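Nudix Hydrolase, RenU (Mycolicibacterium smegmatis, PDB 6UUF) is a Nudix-family hydrolase that uses magnesium, with NADH a likely substrate. Local coordinates at residues 25-30 and 148-153; 39-44 and 135-140. The protein carries 3 engineered substitutions. All blocks are in the same frame, centred on the assembly; numbering follows the deposited sequence.

Contact 1. Residues 25-30 and 148-153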
# COMPACT_ATOMS: atom_id res chain seq x y z
N GLY A 25 -1.57 2.68 -2.23
CA GLY A 25 -0.70 2.19 -1.16
C GLY A 25 0.66 1.79 -1.66
O GLY A 25 0.78 1.35 -2.81
N LEU A 26 1.68 1.92 -0.79
CA LEU A 26 3.03 1.55 -1.11
C LEU A 26 3.37 0.15 -0.67
O LEU A 26 3.34 -0.14 0.51
CB LEU A 26 3.99 2.51 -0.46
CG LEU A 26 5.35 2.56 -1.12
CD1 LEU A 26 5.33 3.01 -2.57
CD2 LEU A 26 6.21 3.49 -0.27
N LEU A 27 3.72 -0.70 -1.63
CA LEU A 27 4.35 -2.01 -1.36
C LEU A 27 5.83 -1.84 -1.53
O LEU A 27 6.37 -1.95 -2.64
CB LEU A 27 3.81 -3.05 -2.34
CG LEU A 27 4.35 -4.47 -2.27
CD1 LEU A 27 4.26 -4.94 -0.85
CD2 LEU A 27 3.51 -5.41 -3.15
N LEU A 28 6.50 -1.52 -0.43
CA LEU A 28 7.92 -1.25 -0.42
C LEU A 28 8.70 -2.55 -0.10
O LEU A 28 8.46 -3.15 0.94
CB LEU A 28 8.25 -0.22 0.63
CG LEU A 28 9.74 0.17 0.71
CD1 LEU A 28 10.31 0.68 -0.63
CD2 LEU A 28 9.86 1.25 1.76
N ARG A 29 9.62 -2.92 -0.98
CA ARG A 29 10.43 -4.14 -0.86
C ARG A 29 11.83 -3.83 -0.44
O ARG A 29 12.37 -2.80 -0.86
CB ARG A 29 10.47 -4.93 -2.16
CG ARG A 29 9.08 -5.18 -2.76
CD ARG A 29 9.19 -5.94 -4.08
NE ARG A 29 9.97 -5.22 -5.11
CZ ARG A 29 10.30 -5.74 -6.29
NH1 ARG A 29 9.95 -7.00 -6.62
NH2 ARG A 29 11.00 -5.01 -7.14
N ALA A 30 12.40 -4.69 0.40
CA ALA A 30 13.83 -4.59 0.76
C ALA A 30 14.51 -5.95 0.89
O ALA A 30 13.91 -6.90 1.35
CB ALA A 30 14.05 -3.77 2.03
N ALA A 148 -7.06 -10.21 -0.65
CA ALA A 148 -7.70 -10.60 -1.88
C ALA A 148 -6.76 -10.37 -3.06
O ALA A 148 -6.85 -11.07 -4.07
CB ALA A 148 -8.97 -9.80 -2.06
N SER A 149 -5.87 -9.38 -2.91
CA SER A 149 -4.90 -9.01 -3.93
C SER A 149 -3.54 -9.61 -3.79
O SER A 149 -2.77 -9.59 -4.75
CB SER A 149 -4.72 -7.49 -3.92
OG SER A 149 -5.92 -6.92 -4.37
N TRP A 150 -3.21 -10.12 -2.60
CA TRP A 150 -1.83 -10.46 -2.30
C TRP A 150 -1.22 -11.44 -3.28
O TRP A 150 -0.10 -11.22 -3.75
CB TRP A 150 -1.70 -10.93 -0.84
CG TRP A 150 -0.29 -11.34 -0.46
CD1 TRP A 150 0.13 -12.57 -0.00
CD2 TRP A 150 0.87 -10.54 -0.60
NE1 TRP A 150 1.47 -12.56 0.20
CE2 TRP A 150 1.96 -11.32 -0.15
CE3 TRP A 150 1.10 -9.21 -1.01
CZ2 TRP A 150 3.27 -10.83 -0.13
CZ3 TRP A 150 2.41 -8.72 -1.00
CH2 TRP A 150 3.48 -9.54 -0.55
N GLN A 151 -1.92 -12.52 -3.62
CA GLN A 151 -1.29 -13.54 -4.50
C GLN A 151 -0.96 -12.93 -5.83
O GLN A 151 0.12 -13.16 -6.38
CB GLN A 151 -2.18 -14.78 -4.66
CG GLN A 151 -1.77 -15.76 -5.78
CD GLN A 151 -0.33 -16.31 -5.75
OE1 GLN A 151 0.34 -16.35 -4.70
NE2 GLN A 151 0.15 -16.76 -6.92
N ARG A 152 -1.90 -12.13 -6.36
CA ARG A 152 -1.68 -11.43 -7.61
C ARG A 152 -0.46 -10.48 -7.52
O ARG A 152 0.41 -10.55 -8.39
CB ARG A 152 -2.95 -10.71 -8.03
CG ARG A 152 -2.93 -10.23 -9.48
CD ARG A 152 -3.01 -11.37 -10.53
NE ARG A 152 -2.76 -10.83 -11.88
CZ ARG A 152 -1.69 -11.05 -12.65
NH1 ARG A 152 -0.69 -11.87 -12.29
NH2 ARG A 152 -1.62 -10.45 -13.84
N LEU A 153 -0.36 -9.68 -6.46
CA LEU A 153 0.84 -8.85 -6.25
C LEU A 153 2.12 -9.65 -6.21
O LEU A 153 3.14 -9.19 -6.70
CB LEU A 153 0.75 -8.04 -4.95
CG LEU A 153 -0.25 -6.92 -5.08
CD1 LEU A 153 -0.67 -6.38 -3.73
CD2 LEU A 153 0.31 -5.82 -5.95
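One methyl group, Leu27 CD2, makes every direct touch between residues 25-30 and residues 148-153, a small worked example of how the alpha/beta/alpha sandwich of a Nudix fold closes one face of its mixed sheet with the C-terminal helix of the domain. The nearest backbone approach, between the CA atoms of Leu27 and Leu153, is still 9.1 Å, so side chains span the gap.

The apolar part consists of two approaches to the same methyl. Leu27 CD2 comes to 4.1 Å from Trp150 CZ3, reaching the six-membered half of the indole at its rim and near the ring plane, not over a face. The same methyl lies 4.2 Å from Leu153 CB, one helical turn further on. Trp150 leaves the helix at a slant to the strand, but with CG opposite the backbone N (chi1 179°) its indole extends back to the sheet; the two side chains cross at about a right angle. Phe146 meets the indole with planes at about 45°, and Thr109 of strand 104-113 touches both Leu27 and Leu153.

Polar groups act beside this contact rather than across it. Arg29, two residues along on the same strand, forms a salt bridge through NE with Asp113 and donates NH1 to the carbonyl of Ile160, so its guanidinium is held by the neighbouring strand and the chain beyond the helix. The helix keeps its own regular backbone bonding where Leu153 sits: Leu153 N donates to Ser149 O at 3.0 Å.

Contact 2. Residues 39-44 and 135-140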
# COMPACT_ATOMS: atom_id res chain seq x y z
N VAL A 39 8.81 -7.09 2.81
CA VAL A 39 7.94 -5.96 2.54
C VAL A 39 7.51 -5.26 3.83
O VAL A 39 7.42 -5.86 4.90
CB VAL A 39 6.73 -6.34 1.64
CG1 VAL A 39 7.22 -7.00 0.35
CG2 VAL A 39 5.79 -7.28 2.33
N LEU A 40 7.26 -3.96 3.72
CA LEU A 40 6.97 -3.17 4.90
C LEU A 40 5.49 -3.14 5.09
O LEU A 40 4.80 -2.64 4.24
CB LEU A 40 7.52 -1.75 4.75
CG LEU A 40 7.13 -0.84 5.91
CD1 LEU A 40 7.81 -1.33 7.17
CD2 LEU A 40 7.49 0.59 5.62
N LEU A 41 4.98 -3.66 6.20
CA LEU A 41 3.55 -3.61 6.41
C LEU A 41 3.21 -2.79 7.63
O LEU A 41 4.00 -2.67 8.57
CB LEU A 41 2.91 -4.99 6.54
CG LEU A 41 3.18 -5.97 5.41
CD1 LEU A 41 2.61 -7.36 5.69
CD2 LEU A 41 2.60 -5.40 4.15
N GLN A 42 1.99 -2.30 7.59
CA GLN A 42 1.41 -1.48 8.62
C GLN A 42 0.29 -2.25 9.33
O GLN A 42 -0.61 -2.79 8.68
CB GLN A 42 0.84 -0.22 7.99
CG GLN A 42 0.41 0.82 9.00
CD GLN A 42 -0.37 1.91 8.35
OE1 GLN A 42 -1.32 1.65 7.61
NE2 GLN A 42 -0.01 3.16 8.64
N HIS A 43 0.41 -2.31 10.66
CA HIS A 43 -0.62 -2.88 11.53
C HIS A 43 -1.60 -1.76 11.87
O HIS A 43 -1.21 -0.73 12.42
CB HIS A 43 0.00 -3.39 12.79
CG HIS A 43 -0.95 -4.15 13.66
ND1 HIS A 43 -1.73 -5.19 13.19
CD2 HIS A 43 -1.24 -4.04 14.98
CE1 HIS A 43 -2.46 -5.68 14.18
NE2 HIS A 43 -2.18 -5.01 15.27
N ARG A 44 -2.87 -1.97 11.56
CA ARG A 44 -3.80 -0.87 11.60
C ARG A 44 -4.28 -0.73 13.05
O ARG A 44 -4.68 -1.73 13.68
CB ARG A 44 -4.95 -1.11 10.61
CG ARG A 44 -4.51 -1.59 9.20
CD ARG A 44 -4.12 -0.51 8.23
NE ARG A 44 -5.15 -0.38 7.20
CZ ARG A 44 -6.14 0.50 7.18
NH1 ARG A 44 -6.29 1.42 8.15
NH2 ARG A 44 -7.02 0.46 6.17
N ASP A 135 7.34 -14.36 1.73
CA ASP A 135 6.74 -15.69 1.96
C ASP A 135 5.90 -15.79 3.23
O ASP A 135 5.10 -16.73 3.38
CB ASP A 135 7.83 -16.78 2.05
CG ASP A 135 8.50 -17.07 0.70
OD1 ASP A 135 7.81 -17.17 -0.33
OD2 ASP A 135 9.74 -17.23 0.68
N GLN A 136 6.12 -14.86 4.17
CA GLN A 136 5.39 -14.88 5.45
C GLN A 136 4.27 -13.86 5.56
O GLN A 136 3.51 -13.89 6.54
CB GLN A 136 6.38 -14.72 6.60
CG GLN A 136 7.37 -15.88 6.60
CD GLN A 136 8.01 -16.09 7.93
OE1 GLN A 136 7.88 -17.18 8.49
NE2 GLN A 136 8.67 -15.03 8.48
N VAL A 137 4.11 -12.99 4.54
CA VAL A 137 3.04 -11.99 4.56
C VAL A 137 1.66 -12.61 4.77
O VAL A 137 0.90 -12.15 5.62
CB VAL A 137 3.07 -11.10 3.27
CG1 VAL A 137 1.76 -10.32 3.09
CG2 VAL A 137 4.27 -10.16 3.34
N ALA A 138 1.34 -13.67 4.02
CA ALA A 138 0.02 -14.33 4.09
C ALA A 138 -0.27 -15.08 5.38
O ALA A 138 -1.39 -15.51 5.61
CB ALA A 138 -0.11 -15.30 2.93
N ASP A 139 0.75 -15.27 6.21
CA ASP A 139 0.54 -15.81 7.56
C ASP A 139 -0.17 -14.84 8.47
O ASP A 139 -0.82 -15.27 9.41
CB ASP A 139 1.85 -16.19 8.24
CG ASP A 139 2.68 -17.23 7.46
OD1 ASP A 139 2.13 -18.04 6.66
OD2 ASP A 139 3.91 -17.20 7.64
N LEU A 140 -0.08 -13.54 8.19
CA LEU A 140 -0.65 -12.52 9.06
C LEU A 140 -2.14 -12.31 8.81
O LEU A 140 -2.62 -12.63 7.74
CB LEU A 140 0.08 -11.19 8.85
CG LEU A 140 1.57 -11.25 9.20
CD1 LEU A 140 2.22 -9.98 8.71
CD2 LEU A 140 1.79 -11.38 10.69
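Val39 and Val137 meet methyl against methyl: their CG2 atoms stand 3.4 Å apart, tighter than ordinary van der Waals contact, and the two side chains cross at about a right angle. In Val39 the touching branch sits between the backbone N and the carbonyl carbon, while CG1 lies opposite the carbonyl carbon (chi1 -55°).

The remaining apolar pairs converge on Leu41, two residues along the strand. Leu41 CD1 lies 4.0 Å from each of Val137 CG1 and CG2 and equally far from Leu140 CD1, so one methyl touches both residues of the turn. Here the loop linking strand 126-133 to helix 144-158 folds over the face of the Nudix sheet, and strand 37-44 supplies the floor. Trp54 of strand 54-60 touches both Leu41 and Leu140, whereas Val137 also packs on Val132 and Phe146.

Backbone bonds shape the loop itself. Asp139 N donates to Gln136 O at 3.1 Å, and Leu140 N to Val137 O at 3.1 Å, a tight winding that brings Val137 and Leu140 to the same strand. At the start of this turn, Asp135 OD1 forms a salt bridge with Arg154 of helix 144-158.

Overall arrangement
Contacts 1 and 2 lie on neighbouring antiparallel strands of one sheet, their centres about 9 Å apart, and illustrate two ways of covering it. Contact 1 is nearer the middle of the chain and sets an aromatic rim and a helix against a leucine; contact 2 lies further out, also largely buried, and relies on branched aliphatic methyls from a loop, with Leu140 partly exposed. Neither has a polar bond between its segments. They join on both layers: in the sheet, Leu40 N probably bonds to Leu28 O, and Leu27 packs on Val39; above it, Trp150 CE2 lies 3.4 Å from Val137 CG1, so the loop packs against the helix that follows and both cover the same face.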